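DELTA1-pyrroline-2-carboxylate reductase (Thermococcus litoralis DSM 5473, PDB 6T3E) reduces delta1-pyrroline-2-carboxylate to L-proline with NADH as the nicotinamide cofactor, probably as a step in L-hydroxyproline metabolism. Local coordinates at residues Pro61-Ile66 and Leu274-Asp279; Asn72-Tyr77 and Val93-Glu98; Leu146-Ser151 and Lys216-Ile221; Glu238-Asn243 and Arg313-Phe318. One frame throughout, in Å; residues are numbered along the deposited sequence.

Contact 1 of 4, residues Pro61-Ile66 and Leu274-Asp279; sequences PLRTII and LNESGD. With PRO (proline), chain E.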
loop_
_atom_site.group_PDB
_atom_site.type_symbol
_atom_site.label_atom_id
_atom_site.label_comp_id
_atom_site.label_asym_id
_atom_site.label_seq_id
_atom_site.Cartn_x
_atom_site.Cartn_y
_atom_site.Cartn_z
ATOM N N PRO B 61 1.713 9.867 3.123
ATOM C CA PRO B 61 0.963 9.350 4.262
ATOM C C PRO B 61 1.823 8.342 4.995
ATOM O O PRO B 61 2.709 7.720 4.410
ATOM C CB PRO B 61 -0.252 8.687 3.612
ATOM C CG PRO B 61 0.243 8.300 2.241
ATOM C CD PRO B 61 1.221 9.338 1.837
ATOM N N LEU B 62 1.573 8.191 6.288
ATOM C CA LEU B 62 2.366 7.256 7.067
ATOM C C LEU B 62 2.212 5.845 6.500
ATOM O O LEU B 62 1.119 5.434 6.104
ATOM C CB LEU B 62 1.943 7.312 8.536
ATOM C CG LEU B 62 2.636 6.400 9.551
ATOM C CD1 LEU B 62 4.112 6.753 9.675
ATOM C CD2 LEU B 62 1.935 6.544 10.888
ATOM N N ARG B 63 3.330 5.126 6.396
ATOM C CA ARG B 63 3.291 3.789 5.809
ATOM C C ARG B 63 2.485 2.832 6.691
ATOM O O ARG B 63 2.415 2.980 7.916
ATOM C CB ARG B 63 4.702 3.225 5.604
ATOM C CG ARG B 63 5.537 3.029 6.890
ATOM C CD ARG B 63 6.879 2.350 6.573
ATOM N NE ARG B 63 7.897 2.580 7.594
ATOM C CZ ARG B 63 9.202 2.372 7.419
ATOM N NH1 ARG B 63 9.660 1.926 6.260
ATOM N NH2 ARG B 63 10.059 2.625 8.401
ATOM N N THR B 64 1.880 1.840 6.042
ATOM C CA THR B 64 1.070 0.830 6.703
ATOM C C THR B 64 1.938 -0.393 6.987
ATOM O O THR B 64 2.600 -0.911 6.080
ATOM C CB THR B 64 -0.123 0.467 5.822
ATOM O OG1 THR B 64 -0.976 1.610 5.692
ATOM C CG2 THR B 64 -0.919 -0.672 6.428
ATOM N N ILE B 65 1.970 -0.828 8.246
ATOM C CA ILE B 65 2.760 -1.986 8.659
ATOM C C ILE B 65 1.818 -3.092 9.114
ATOM O O ILE B 65 1.017 -2.895 10.035
ATOM C CB ILE B 65 3.760 -1.632 9.768
ATOM C CG1 ILE B 65 4.659 -0.481 9.322
ATOM C CG2 ILE B 65 4.610 -2.852 10.134
ATOM C CD1 ILE B 65 5.792 -0.217 10.268
ATOM N N ILE B 66 1.925 -4.257 8.481
ATOM C CA ILE B 66 1.211 -5.456 8.902
ATOM C C ILE B 66 2.239 -6.419 9.464
ATOM O O ILE B 66 3.152 -6.856 8.750
ATOM C CB ILE B 66 0.434 -6.107 7.752
ATOM C CG1 ILE B 66 -0.678 -5.185 7.258
ATOM C CG2 ILE B 66 -0.129 -7.460 8.191
ATOM C CD1 ILE B 66 -1.600 -5.845 6.267
ATOM N N LEU B 274 8.947 8.572 15.292
ATOM C CA LEU B 274 8.185 8.586 16.539
ATOM C C LEU B 274 7.111 7.508 16.597
ATOM O O LEU B 274 6.653 7.166 17.691
ATOM C CB LEU B 274 7.522 9.948 16.740
ATOM C CG LEU B 274 8.423 11.117 17.127
ATOM C CD1 LEU B 274 7.707 12.437 16.872
ATOM C CD2 LEU B 274 8.837 11.011 18.552
ATOM N N ASN B 275 6.667 7.001 15.452
ATOM C CA ASN B 275 5.668 5.943 15.407
ATOM C C ASN B 275 6.261 4.548 15.247
ATOM O O ASN B 275 5.544 3.565 15.465
ATOM C CB ASN B 275 4.682 6.187 14.259
ATOM C CG ASN B 275 3.600 7.189 14.618
ATOM O OD1 ASN B 275 2.552 6.832 15.167
ATOM N ND2 ASN B 275 3.847 8.455 14.300
ATOM N N GLU B 276 7.514 4.427 14.797
ATOM C CA GLU B 276 8.013 3.114 14.396
ATOM C C GLU B 276 9.313 2.710 15.079
ATOM O O GLU B 276 9.577 1.514 15.227
ATOM C CB GLU B 276 8.218 3.061 12.875
ATOM C CG GLU B 276 6.996 3.420 12.027
ATOM C CD GLU B 276 7.361 3.718 10.567
ATOM O OE1 GLU B 276 8.554 3.991 10.296
ATOM O OE2 GLU B 276 6.460 3.682 9.689
ATOM N N SER B 277 10.127 3.673 15.515
ATOM C CA SER B 277 11.497 3.390 15.936
ATOM C C SER B 277 11.580 3.222 17.447
ATOM O O SER B 277 11.476 4.201 18.194
ATOM C CB SER B 277 12.452 4.490 15.488
ATOM O OG SER B 277 13.763 4.169 15.925
ATOM N N GLY B 278 11.835 1.990 17.894
ATOM C CA GLY B 278 12.082 1.773 19.304
ATOM C C GLY B 278 13.331 2.457 19.807
ATOM O O GLY B 278 13.409 2.781 21.000
ATOM N N ASP B 279 14.294 2.718 18.913
ATOM C CA ASP B 279 15.500 3.454 19.290
ATOM C C ASP B 279 15.165 4.813 19.894
ATOM O O ASP B 279 15.950 5.358 20.678
ATOM C CB ASP B 279 16.415 3.621 18.074
ATOM C CG ASP B 279 17.320 2.409 17.840
ATOM O OD1 ASP B 279 18.133 2.106 18.747
ATOM O OD2 ASP B 279 17.223 1.767 16.756
HETATM N N PRO E . 12.315 -0.653 6.812
HETATM C CA PRO E . 12.913 -0.790 5.481
HETATM C C PRO E . 12.366 0.179 4.436
HETATM O O PRO E . 11.780 1.227 4.744
HETATM C CB PRO E . 12.568 -2.230 5.104
HETATM C CG PRO E . 12.577 -2.960 6.412
HETATM C CD PRO E . 12.169 -1.960 7.483
HETATM O OXT PRO E . 12.501 -0.077 3.239
#
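Arg63 and Glu276 meet side-on, the guanidinium turning the edge that carries NE and NH2 to the carboxylate and giving one nitrogen to each oxygen. Arg63 NE donates to Glu276 OE2 at 2.8 Å, and Arg63 NH2 to Glu276 OE1, also at 2.8 Å. Both oxygens lie near the guanidinium plane, yet the two flat groups are not coplanar: their planes stand 32° apart, and the nitrogens come in from above the carboxylate. The arginine chain is extended from CG to NE after a first torsion of 62°, which tucks CG between the backbone N and the carbonyl carbon. Such a two-point grip limits rotation of the guanidinium and leaves NH1 directed at the ligand, where Arg63 NH1 bonds to O of the bound proline at 2.7 Å. This is a worked case of second-shell positioning: Glu276 probably helps to orient the arginine, and Arg63 holds the proline, which is also bonded by Lys91 and Arg134. Arg63 NH2 has a further acceptor in Val321 O. Apolar branches flank the ion pair, with Leu62 CD1 3.9 Å and Ile65 CD1 4.0 Å from Glu276 OE2, while Leu62 CD2 lies 4.1 Å from Asn275 CG. Segment 61-66 lies on strand 58-68, outermost in the mixed sheet within this chain, beside strand 73-82, and Thr64, whose CB points away from segment 274-279, packs on Pro61 of the second subunit. Across the contact, Glu276 ends helix 270-276, its carbonyl bonded to Trp247, and helix 278-286 follows at once.

Contact 2 of 4, residues Asn72-Tyr77 and Val93-Glu98; sequences NGFILY and VSLYPE
Phe74 with Leu95 and Val93 with Leu76 are the hydrogen-bonded pairs of an antiparallel beta hairpin, strands 73-82 and 87-95; Asn72, Phe74 and Val93 bury the most surface. Phe74 N reaches Leu95 O at 2.9 Å, and Leu95 N returns a bond to Phe74 O. The Phe74 ring turns an edge to that carbonyl of Leu95, with Phe74 CD1 3.8 Å from Leu95 O, and meets Trp247 edge-to-face. Leu76, two residues after Phe74, makes the next such pair with Val93, whose first torsion of 58° sets CG1 between the backbone N and the carbonyl carbon, packed against Leu76 CB at 3.7 Å. All four side chains share the face of the sheet on which Val93 touches the bound proline and Leu95 the NADH. Ile75 and Ser94, the non-hydrogen-bonded pair between them, point to the other face, where Ser94 OG bonds to Gly119 O of the second subunit. Asn72 opens a G1 beta bulge with Gly73 opposite Val68; its carbonyl oxygen approaches Pro97 CD at 3.5 Å, and its ND2 lies 3.4 Å from CG of the poorly ordered Glu98. Gly73 CA sits 3.6 Å from the centroid of the Tyr96 ring, a CH-pi contact only 4° off the ring normal.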
loop_
_atom_site.group_PDB
_atom_site.type_symbol
_atom_site.label_atom_id
_atom_site.label_comp_id
_atom_site.label_asym_id
_atom_site.label_seq_id
_atom_site.Cartn_x
_atom_site.Cartn_y
_atom_site.Cartn_z
ATOM N N ASN B 72 6.935 -14.593 12.065
ATOM C CA ASN B 72 8.030 -13.752 12.533
ATOM C C ASN B 72 8.500 -12.778 11.445
ATOM O O ASN B 72 9.673 -12.735 11.061
ATOM C CB ASN B 72 9.174 -14.633 13.037
ATOM C CG ASN B 72 10.271 -13.837 13.661
ATOM O OD1 ASN B 72 10.012 -12.799 14.267
ATOM N ND2 ASN B 72 11.510 -14.318 13.539
ATOM N N GLY B 73 7.563 -11.950 10.982
ATOM C CA GLY B 73 7.882 -11.021 9.919
ATOM C C GLY B 73 7.013 -9.781 9.913
ATOM O O GLY B 73 6.043 -9.649 10.666
ATOM N N PHE B 74 7.425 -8.839 9.073
ATOM C CA PHE B 74 6.675 -7.621 8.820
ATOM C C PHE B 74 6.573 -7.400 7.319
ATOM O O PHE B 74 7.469 -7.787 6.563
ATOM C CB PHE B 74 7.345 -6.397 9.469
ATOM C CG PHE B 74 7.602 -6.546 10.925
ATOM C CD1 PHE B 74 8.749 -7.169 11.376
ATOM C CD2 PHE B 74 6.700 -6.053 11.852
ATOM C CE1 PHE B 74 8.994 -7.306 12.740
ATOM C CE2 PHE B 74 6.935 -6.177 13.207
ATOM C CZ PHE B 74 8.087 -6.799 13.653
ATOM N N ILE B 75 5.483 -6.769 6.887
ATOM C CA ILE B 75 5.358 -6.297 5.513
ATOM C C ILE B 75 4.934 -4.833 5.545
ATOM O O ILE B 75 4.018 -4.457 6.291
ATOM C CB ILE B 75 4.389 -7.153 4.676
ATOM C CG1 ILE B 75 4.294 -6.587 3.261
ATOM C CG2 ILE B 75 3.035 -7.263 5.318
ATOM C CD1 ILE B 75 4.071 -7.638 2.215
ATOM N N LEU B 76 5.632 -4.002 4.770
ATOM C CA LEU B 76 5.481 -2.554 4.830
ATOM C C LEU B 76 5.006 -2.020 3.479
ATOM O O LEU B 76 5.610 -2.307 2.440
ATOM C CB LEU B 76 6.807 -1.912 5.266
ATOM C CG LEU B 76 7.260 -2.125 6.728
ATOM C CD1 LEU B 76 7.992 -3.476 6.982
ATOM C CD2 LEU B 76 8.109 -0.966 7.231
ATOM N N TYR B 77 3.961 -1.195 3.500
ATOM C CA TYR B 77 3.375 -0.614 2.293
ATOM C C TYR B 77 3.597 0.894 2.340
ATOM O O TYR B 77 3.020 1.585 3.191
ATOM C CB TYR B 77 1.894 -0.984 2.187
ATOM C CG TYR B 77 1.677 -2.474 2.329
ATOM C CD1 TYR B 77 1.735 -3.315 1.220
ATOM C CD2 TYR B 77 1.467 -3.049 3.573
ATOM C CE1 TYR B 77 1.565 -4.687 1.350
ATOM C CE2 TYR B 77 1.299 -4.421 3.714
ATOM C CZ TYR B 77 1.342 -5.229 2.602
ATOM O OH TYR B 77 1.171 -6.583 2.747
ATOM N N VAL B 93 7.693 -3.797 0.852
ATOM C CA VAL B 93 8.930 -4.334 1.403
ATOM C C VAL B 93 8.624 -5.115 2.676
ATOM O O VAL B 93 7.789 -4.708 3.493
ATOM C CB VAL B 93 9.957 -3.219 1.686
ATOM C CG1 VAL B 93 9.390 -2.204 2.650
ATOM C CG2 VAL B 93 11.224 -3.815 2.260
ATOM N N SER B 94 9.353 -6.210 2.870
ATOM C CA SER B 94 9.129 -7.112 3.986
ATOM C C SER B 94 10.427 -7.324 4.745
ATOM O O SER B 94 11.523 -7.255 4.177
ATOM C CB SER B 94 8.577 -8.458 3.521
ATOM O OG SER B 94 9.490 -9.083 2.642
ATOM N N LEU B 95 10.281 -7.556 6.048
ATOM C CA LEU B 95 11.396 -7.801 6.959
ATOM C C LEU B 95 11.154 -9.116 7.690
ATOM O O LEU B 95 10.239 -9.207 8.513
ATOM C CB LEU B 95 11.531 -6.652 7.951
ATOM C CG LEU B 95 12.525 -6.884 9.078
ATOM C CD1 LEU B 95 13.873 -7.165 8.471
ATOM C CD2 LEU B 95 12.597 -5.681 10.009
ATOM N N TYR B 96 11.952 -10.138 7.386
ATOM C CA TYR B 96 11.897 -11.415 8.111
ATOM C C TYR B 96 13.285 -11.713 8.653
ATOM O O TYR B 96 14.117 -12.295 7.937
ATOM C CB TYR B 96 11.411 -12.552 7.209
ATOM C CG TYR B 96 9.905 -12.539 6.970
ATOM C CD1 TYR B 96 9.271 -11.420 6.408
ATOM C CD2 TYR B 96 9.124 -13.645 7.282
ATOM C CE1 TYR B 96 7.909 -11.401 6.188
ATOM C CE2 TYR B 96 7.754 -13.638 7.065
ATOM C CZ TYR B 96 7.149 -12.508 6.522
ATOM O OH TYR B 96 5.782 -12.503 6.294
ATOM N N PRO B 97 13.560 -11.392 9.923
ATOM C CA PRO B 97 14.941 -11.487 10.440
ATOM C C PRO B 97 15.545 -12.882 10.397
ATOM O O PRO B 97 16.777 -13.003 10.437
ATOM C CB PRO B 97 14.802 -10.998 11.887
ATOM C CG PRO B 97 13.530 -10.223 11.917
ATOM C CD PRO B 97 12.622 -10.889 10.939
ATOM N N GLU B 98 14.729 -13.931 10.344
ATOM C CA GLU B 98 15.212 -15.302 10.241
ATOM C C GLU B 98 15.321 -15.786 8.797
ATOM O O GLU B 98 15.591 -16.970 8.573
ATOM C CB GLU B 98 14.298 -16.248 11.022
ATOM C CG GLU B 98 14.277 -15.997 12.513
ATOM C CD GLU B 98 15.650 -16.180 13.146
ATOM O OE1 GLU B 98 16.137 -17.339 13.205
ATOM O OE2 GLU B 98 16.246 -15.161 13.572
#

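Contact 3 of 4, residues Leu146-Ser151 and Lys216-Ile221; sequences LARKDS and KSDILI
Arg148 reaches Asp218 through two turns of its chain: chi1 of -86° sets CG beside the backbone N, and a bend at chi3 (-72°) folds the guanidinium across. Asp218, with chi1 of -69°, likewise holds its carboxylate anti to the carbonyl carbon. Arg148 NH1 then makes a nearly straight salt-bridge bond to Asp218 OD1 at 2.7 Å. The oxygen lies in the guanidinium plane, but the donor comes from above the carboxylate, the two planes being almost perpendicular. A longer ion pair joins Arg148 NH2 to Asp150 OD1 at 3.3 Å, while Arg148 NE bonds to Gly239 O, so all three nitrogens are engaged. Asp218 OD1 has a second partner in Arg237; OD2 accepts from the amides of Lys152 and Ile153. Arg148 to Ser151 form a type I beta turn within the loop, in which Ser151 OG donates a hydrogen bond to Arg148 O at 2.6 Å and the Ser151 amide binds the same oxygen from the same face. Beside the salt bridge, Ile219 CD1 packs 3.7 Å from Ala147 CB and 3.9 Å from Ser151 CB. The contact thus ties the loop between helix 128-146 and strand 153-157 to the start of strand 219-222, a central strand of the Rossmann-type parallel sheet. That strand runs between 153-157 and 241-244, and Ile219 also touches Val170 of helix 161-173.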
loop_
_atom_site.group_PDB
_atom_site.type_symbol
_atom_site.label_atom_id
_atom_site.label_comp_id
_atom_site.label_asym_id
_atom_site.label_seq_id
_atom_site.Cartn_x
_atom_site.Cartn_y
_atom_site.Cartn_z
ATOM N N LEU B 146 26.121 16.426 8.753
ATOM C CA LEU B 146 26.266 16.117 10.173
ATOM C C LEU B 146 27.622 15.561 10.573
ATOM O O LEU B 146 27.941 15.579 11.763
ATOM C CB LEU B 146 25.198 15.103 10.619
ATOM C CG LEU B 146 23.731 15.510 10.526
ATOM C CD1 LEU B 146 22.827 14.382 10.972
ATOM C CD2 LEU B 146 23.491 16.759 11.347
ATOM N N ALA B 147 28.423 15.076 9.633
ATOM C CA ALA B 147 29.682 14.432 9.965
ATOM C C ALA B 147 30.832 15.416 9.814
ATOM O O ALA B 147 30.782 16.339 8.993
ATOM C CB ALA B 147 29.928 13.205 9.080
ATOM N N ARG B 148 31.865 15.220 10.633
ATOM C CA ARG B 148 33.066 16.026 10.502
ATOM C C ARG B 148 33.649 15.832 9.111
ATOM O O ARG B 148 33.701 14.710 8.599
ATOM C CB ARG B 148 34.091 15.635 11.566
ATOM C CG ARG B 148 33.925 16.332 12.912
ATOM C CD ARG B 148 35.073 15.973 13.880
ATOM N NE ARG B 148 35.023 14.597 14.394
ATOM C CZ ARG B 148 35.876 13.627 14.061
ATOM N NH1 ARG B 148 35.753 12.411 14.596
ATOM N NH2 ARG B 148 36.855 13.873 13.199
ATOM N N LYS B 149 34.053 16.937 8.483
ATOM C CA LYS B 149 34.610 16.855 7.136
ATOM C C LYS B 149 35.948 16.127 7.121
ATOM O O LYS B 149 36.317 15.535 6.099
ATOM C CB LYS B 149 34.750 18.259 6.548
ATOM C CG LYS B 149 33.614 18.628 5.609
ATOM C CD LYS B 149 33.731 20.058 5.142
ATOM C CE LYS B 149 32.474 20.512 4.436
ATOM N NZ LYS B 149 32.484 20.090 3.008
ATOM N N ASP B 150 36.671 16.128 8.240
ATOM C CA ASP B 150 37.950 15.441 8.334
ATOM C C ASP B 150 37.815 14.013 8.858
ATOM O O ASP B 150 38.796 13.453 9.360
ATOM C CB ASP B 150 38.915 16.249 9.205
ATOM C CG ASP B 150 38.406 16.460 10.629
ATOM O OD1 ASP B 150 37.208 16.209 10.899
ATOM O OD2 ASP B 150 39.212 16.905 11.480
ATOM N N SER B 151 36.640 13.401 8.717
ATOM C CA SER B 151 36.448 12.027 9.171
ATOM C C SER B 151 37.176 11.063 8.240
ATOM O O SER B 151 37.025 11.141 7.017
ATOM C CB SER B 151 34.956 11.682 9.206
ATOM O OG SER B 151 34.200 12.615 9.965
ATOM N N LYS B 216 36.688 3.753 18.081
ATOM C CA LYS B 216 37.658 4.228 17.105
ATOM C C LYS B 216 37.023 4.931 15.914
ATOM O O LYS B 216 37.744 5.318 14.990
ATOM C CB LYS B 216 38.521 3.064 16.613
ATOM C CG LYS B 216 39.279 2.367 17.712
ATOM C CD LYS B 216 39.683 0.973 17.298
ATOM C CE LYS B 216 41.029 0.967 16.597
ATOM N NZ LYS B 216 41.572 -0.414 16.565
ATOM N N SER B 217 35.706 5.122 15.924
ATOM C CA SER B 217 34.981 5.641 14.772
ATOM C C SER B 217 34.981 7.164 14.727
ATOM O O SER B 217 34.773 7.832 15.744
ATOM C CB SER B 217 33.534 5.154 14.795
ATOM O OG SER B 217 33.447 3.777 14.509
ATOM N N ASP B 218 35.182 7.707 13.527
ATOM C CA ASP B 218 34.794 9.084 13.251
ATOM C C ASP B 218 33.343 9.140 12.777
ATOM O O ASP B 218 32.608 10.068 13.135
ATOM C CB ASP B 218 35.732 9.702 12.204
ATOM C CG ASP B 218 37.155 9.930 12.730
ATOM O OD1 ASP B 218 37.319 10.342 13.905
ATOM O OD2 ASP B 218 38.114 9.693 11.962
ATOM N N ILE B 219 32.921 8.129 12.006
ATOM C CA ILE B 219 31.536 7.912 11.596
ATOM C C ILE B 219 31.173 6.469 11.919
ATOM O O ILE B 219 31.903 5.544 11.552
ATOM C CB ILE B 219 31.326 8.175 10.094
ATOM C CG1 ILE B 219 31.566 9.646 9.765
ATOM C CG2 ILE B 219 29.920 7.760 9.668
ATOM C CD1 ILE B 219 31.574 9.931 8.284
ATOM N N LEU B 220 30.047 6.267 12.585
ATOM C CA LEU B 220 29.618 4.930 12.959
ATOM C C LEU B 220 28.375 4.550 12.172
ATOM O O LEU B 220 27.410 5.319 12.110
ATOM C CB LEU B 220 29.331 4.836 14.459
ATOM C CG LEU B 220 28.842 3.469 14.948
ATOM C CD1 LEU B 220 29.909 2.413 14.706
ATOM C CD2 LEU B 220 28.458 3.529 16.408
ATOM N N ILE B 221 28.396 3.352 11.600
ATOM C CA ILE B 221 27.278 2.808 10.841
ATOM C C ILE B 221 26.724 1.637 11.643
ATOM O O ILE B 221 27.454 0.686 11.943
ATOM C CB ILE B 221 27.712 2.353 9.436
ATOM C CG1 ILE B 221 28.066 3.543 8.542
ATOM C CG2 ILE B 221 26.645 1.483 8.794
ATOM C CD1 ILE B 221 29.009 3.176 7.405
#

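Contact 4 of 4, residues Glu238-Asn243 and Arg313-Phe318; sequences EGTHIN and REITLF
Ile242 is bonded to the neighbouring parallel strand through both its N and its O: Ile242 N to Thr316 O at 2.7 Å, and Phe318 N to Ile242 O at 2.7 Å. Thr316 N adds a longer bond to Thr240 O at 3.2 Å. Side chains then pair by register. Ile242 CB packs against Leu317 CD1 at 3.9 Å on one face, while His241, Thr316, Asn243 and Phe318 share the other. The His241 ring, its CG anti to the backbone N at chi1 166°, turns an edge to Thr316, and His241 ND1 makes a weak bond to Thr316 OG1 at 3.3 Å. Asn243 OD1 lies at the edge of the Phe318 ring, 3.4 Å from Phe318 CD2, with the amide and ring planes 80° apart. In the next layer, His241 NE2 bonds to Asn243 OD1 from above the carbonyl plane at 2.7 Å, Asn243 ND2 is held by Thr143 OG1, and Thr316 OG1 bonds to Leu146 O. These partners fix the polar groups of this face against helix 128-146. Toward the strand starts, Thr240 OG1 and Ile315 CG2 lie alongside each other at 3.8 Å, and at the exposed end Glu238 and Arg313 form a salt bridge whose detailed geometry is doubtful. In the eight-stranded parallel sheet, strand 241-244 is set between 219-222 and 316-319, and strand 316-319 continues the order to 264-267. Helix 128-146 packs on the face of His241 and Phe318, where Phe318 touches Ser139 and Ala142.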
loop_
_atom_site.group_PDB
_atom_site.type_symbol
_atom_site.label_atom_id
_atom_site.label_comp_id
_atom_site.label_asym_id
_atom_site.label_seq_id
_atom_site.Cartn_x
_atom_site.Cartn_y
_atom_site.Cartn_z
ATOM N N GLU B 238 33.600 12.292 21.646
ATOM C CA GLU B 238 33.054 13.460 20.980
ATOM C C GLU B 238 33.470 13.502 19.512
ATOM O O GLU B 238 34.441 12.869 19.080
ATOM C CB GLU B 238 33.485 14.742 21.689
ATOM C CG GLU B 238 34.846 14.691 22.330
ATOM C CD GLU B 238 35.164 15.970 23.083
ATOM O OE1 GLU B 238 36.034 16.739 22.612
ATOM O OE2 GLU B 238 34.537 16.214 24.139
ATOM N N GLY B 239 32.691 14.249 18.739
ATOM C CA GLY B 239 32.975 14.469 17.342
ATOM C C GLY B 239 32.607 13.345 16.407
ATOM O O GLY B 239 32.901 13.443 15.211
ATOM N N THR B 240 31.968 12.293 16.894
ATOM C CA THR B 240 31.586 11.182 16.040
ATOM C C THR B 240 30.153 11.366 15.560
ATOM O O THR B 240 29.298 11.871 16.295
ATOM C CB THR B 240 31.738 9.840 16.754
ATOM O OG1 THR B 240 30.554 9.568 17.512
ATOM C CG2 THR B 240 32.964 9.840 17.661
ATOM N N HIS B 241 29.907 10.954 14.317
ATOM C CA HIS B 241 28.590 10.980 13.699
ATOM C C HIS B 241 28.085 9.555 13.544
ATOM O O HIS B 241 28.848 8.659 13.172
ATOM C CB HIS B 241 28.625 11.662 12.325
ATOM C CG HIS B 241 27.392 11.420 11.506
ATOM N ND1 HIS B 241 26.181 12.019 11.786
ATOM C CD2 HIS B 241 27.177 10.628 10.430
ATOM C CE1 HIS B 241 25.276 11.615 10.913
ATOM N NE2 HIS B 241 25.857 10.774 10.075
ATOM N N ILE B 242 26.809 9.340 13.866
ATOM C CA ILE B 242 26.203 8.012 13.882
ATOM C C ILE B 242 25.062 7.974 12.880
ATOM O O ILE B 242 24.184 8.844 12.898
ATOM C CB ILE B 242 25.674 7.628 15.278
ATOM C CG1 ILE B 242 26.620 8.114 16.374
ATOM C CG2 ILE B 242 25.463 6.125 15.374
ATOM C CD1 ILE B 242 27.952 7.425 16.359
ATOM N N ASN B 243 25.055 6.946 12.039
ATOM C CA ASN B 243 23.921 6.620 11.184
ATOM C C ASN B 243 23.350 5.288 11.648
ATOM O O ASN B 243 24.049 4.267 11.631
ATOM C CB ASN B 243 24.331 6.560 9.711
ATOM C CG ASN B 243 24.806 7.903 9.183
ATOM O OD1 ASN B 243 24.085 8.897 9.246
ATOM N ND2 ASN B 243 26.015 7.933 8.648
ATOM N N ARG B 313 32.827 19.256 18.781
ATOM C CA ARG B 313 32.701 18.442 19.980
ATOM C C ARG B 313 31.362 17.732 20.090
ATOM O O ARG B 313 31.270 16.734 20.813
ATOM C CB ARG B 313 32.918 19.311 21.227
ATOM C CG ARG B 313 34.182 20.166 21.173
ATOM C CD ARG B 313 34.805 20.338 22.558
ATOM N NE ARG B 313 36.241 20.627 22.505
ATOM C CZ ARG B 313 37.157 19.826 21.961
ATOM N NH1 ARG B 313 38.438 20.177 21.970
ATOM N NH2 ARG B 313 36.797 18.673 21.411
ATOM N N GLU B 314 30.341 18.184 19.367
ATOM C CA GLU B 314 29.037 17.544 19.464
ATOM C C GLU B 314 29.069 16.144 18.853
ATOM O O GLU B 314 29.884 15.837 17.978
ATOM C CB GLU B 314 27.943 18.400 18.807
ATOM C CG GLU B 314 28.334 19.156 17.543
ATOM C CD GLU B 314 27.285 20.191 17.124
ATOM O OE1 GLU B 314 27.184 20.496 15.913
ATOM O OE2 GLU B 314 26.558 20.700 18.007
ATOM N N ILE B 315 28.205 15.273 19.366
ATOM C CA ILE B 315 27.993 13.949 18.794
ATOM C C ILE B 315 26.672 13.973 18.041
ATOM O O ILE B 315 25.625 14.277 18.626
ATOM C CB ILE B 315 27.992 12.855 19.870
ATOM C CG1 ILE B 315 29.318 12.860 20.626
ATOM C CG2 ILE B 315 27.750 11.502 19.232
ATOM C CD1 ILE B 315 29.515 11.677 21.500
ATOM N N THR B 316 26.720 13.670 16.744
ATOM C CA THR B 316 25.552 13.736 15.875
ATOM C C THR B 316 25.050 12.340 15.552
ATOM O O THR B 316 25.838 11.453 15.212
ATOM C CB THR B 316 25.872 14.465 14.563
ATOM O OG1 THR B 316 27.196 14.120 14.130
ATOM C CG2 THR B 316 25.770 15.974 14.746
ATOM N N LEU B 317 23.729 12.172 15.603
ATOM C CA LEU B 317 23.082 10.892 15.341
ATOM C C LEU B 317 21.948 11.093 14.351
ATOM O O LEU B 317 20.993 11.823 14.638
ATOM C CB LEU B 317 22.550 10.265 16.634
ATOM C CG LEU B 317 21.384 9.292 16.459
ATOM C CD1 LEU B 317 21.846 8.034 15.757
ATOM C CD2 LEU B 317 20.767 8.972 17.808
ATOM N N PHE B 318 22.044 10.425 13.199
ATOM C CA PHE B 318 20.979 10.406 12.201
ATOM C C PHE B 318 20.239 9.081 12.332
ATOM O O PHE B 318 20.809 8.015 12.074
ATOM C CB PHE B 318 21.535 10.585 10.789
ATOM C CG PHE B 318 20.515 10.351 9.700
ATOM C CD1 PHE B 318 19.328 11.066 9.683
ATOM C CD2 PHE B 318 20.749 9.425 8.691
ATOM C CE1 PHE B 318 18.389 10.856 8.689
ATOM C CE2 PHE B 318 19.823 9.209 7.694
ATOM C CZ PHE B 318 18.636 9.926 7.692
#

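In the fold
The four contacts fall into two pairs, one at the mixed sheet and one at the parallel sheet. Contacts 1 and 2, centres 13 Å apart, meet through the neighbouring strands 58-68 and 73-82; both approach the bound proline and the second subunit. Contacts 3 and 4, centres 7 Å apart, meet where strands 219-222 and 241-244 run side by side. Centre to centre, contact 2 lies about 31 Å from contact 3 and about 30 Å from contact 4. Contacts 2 and 3 nest within the loop closed by contact 1, which contact 4 crosses: the chain comes from the parallel sheet to touch strand 58-68 at 274-279 and is back by 313-318, consistent with a pocket built between the two sheets.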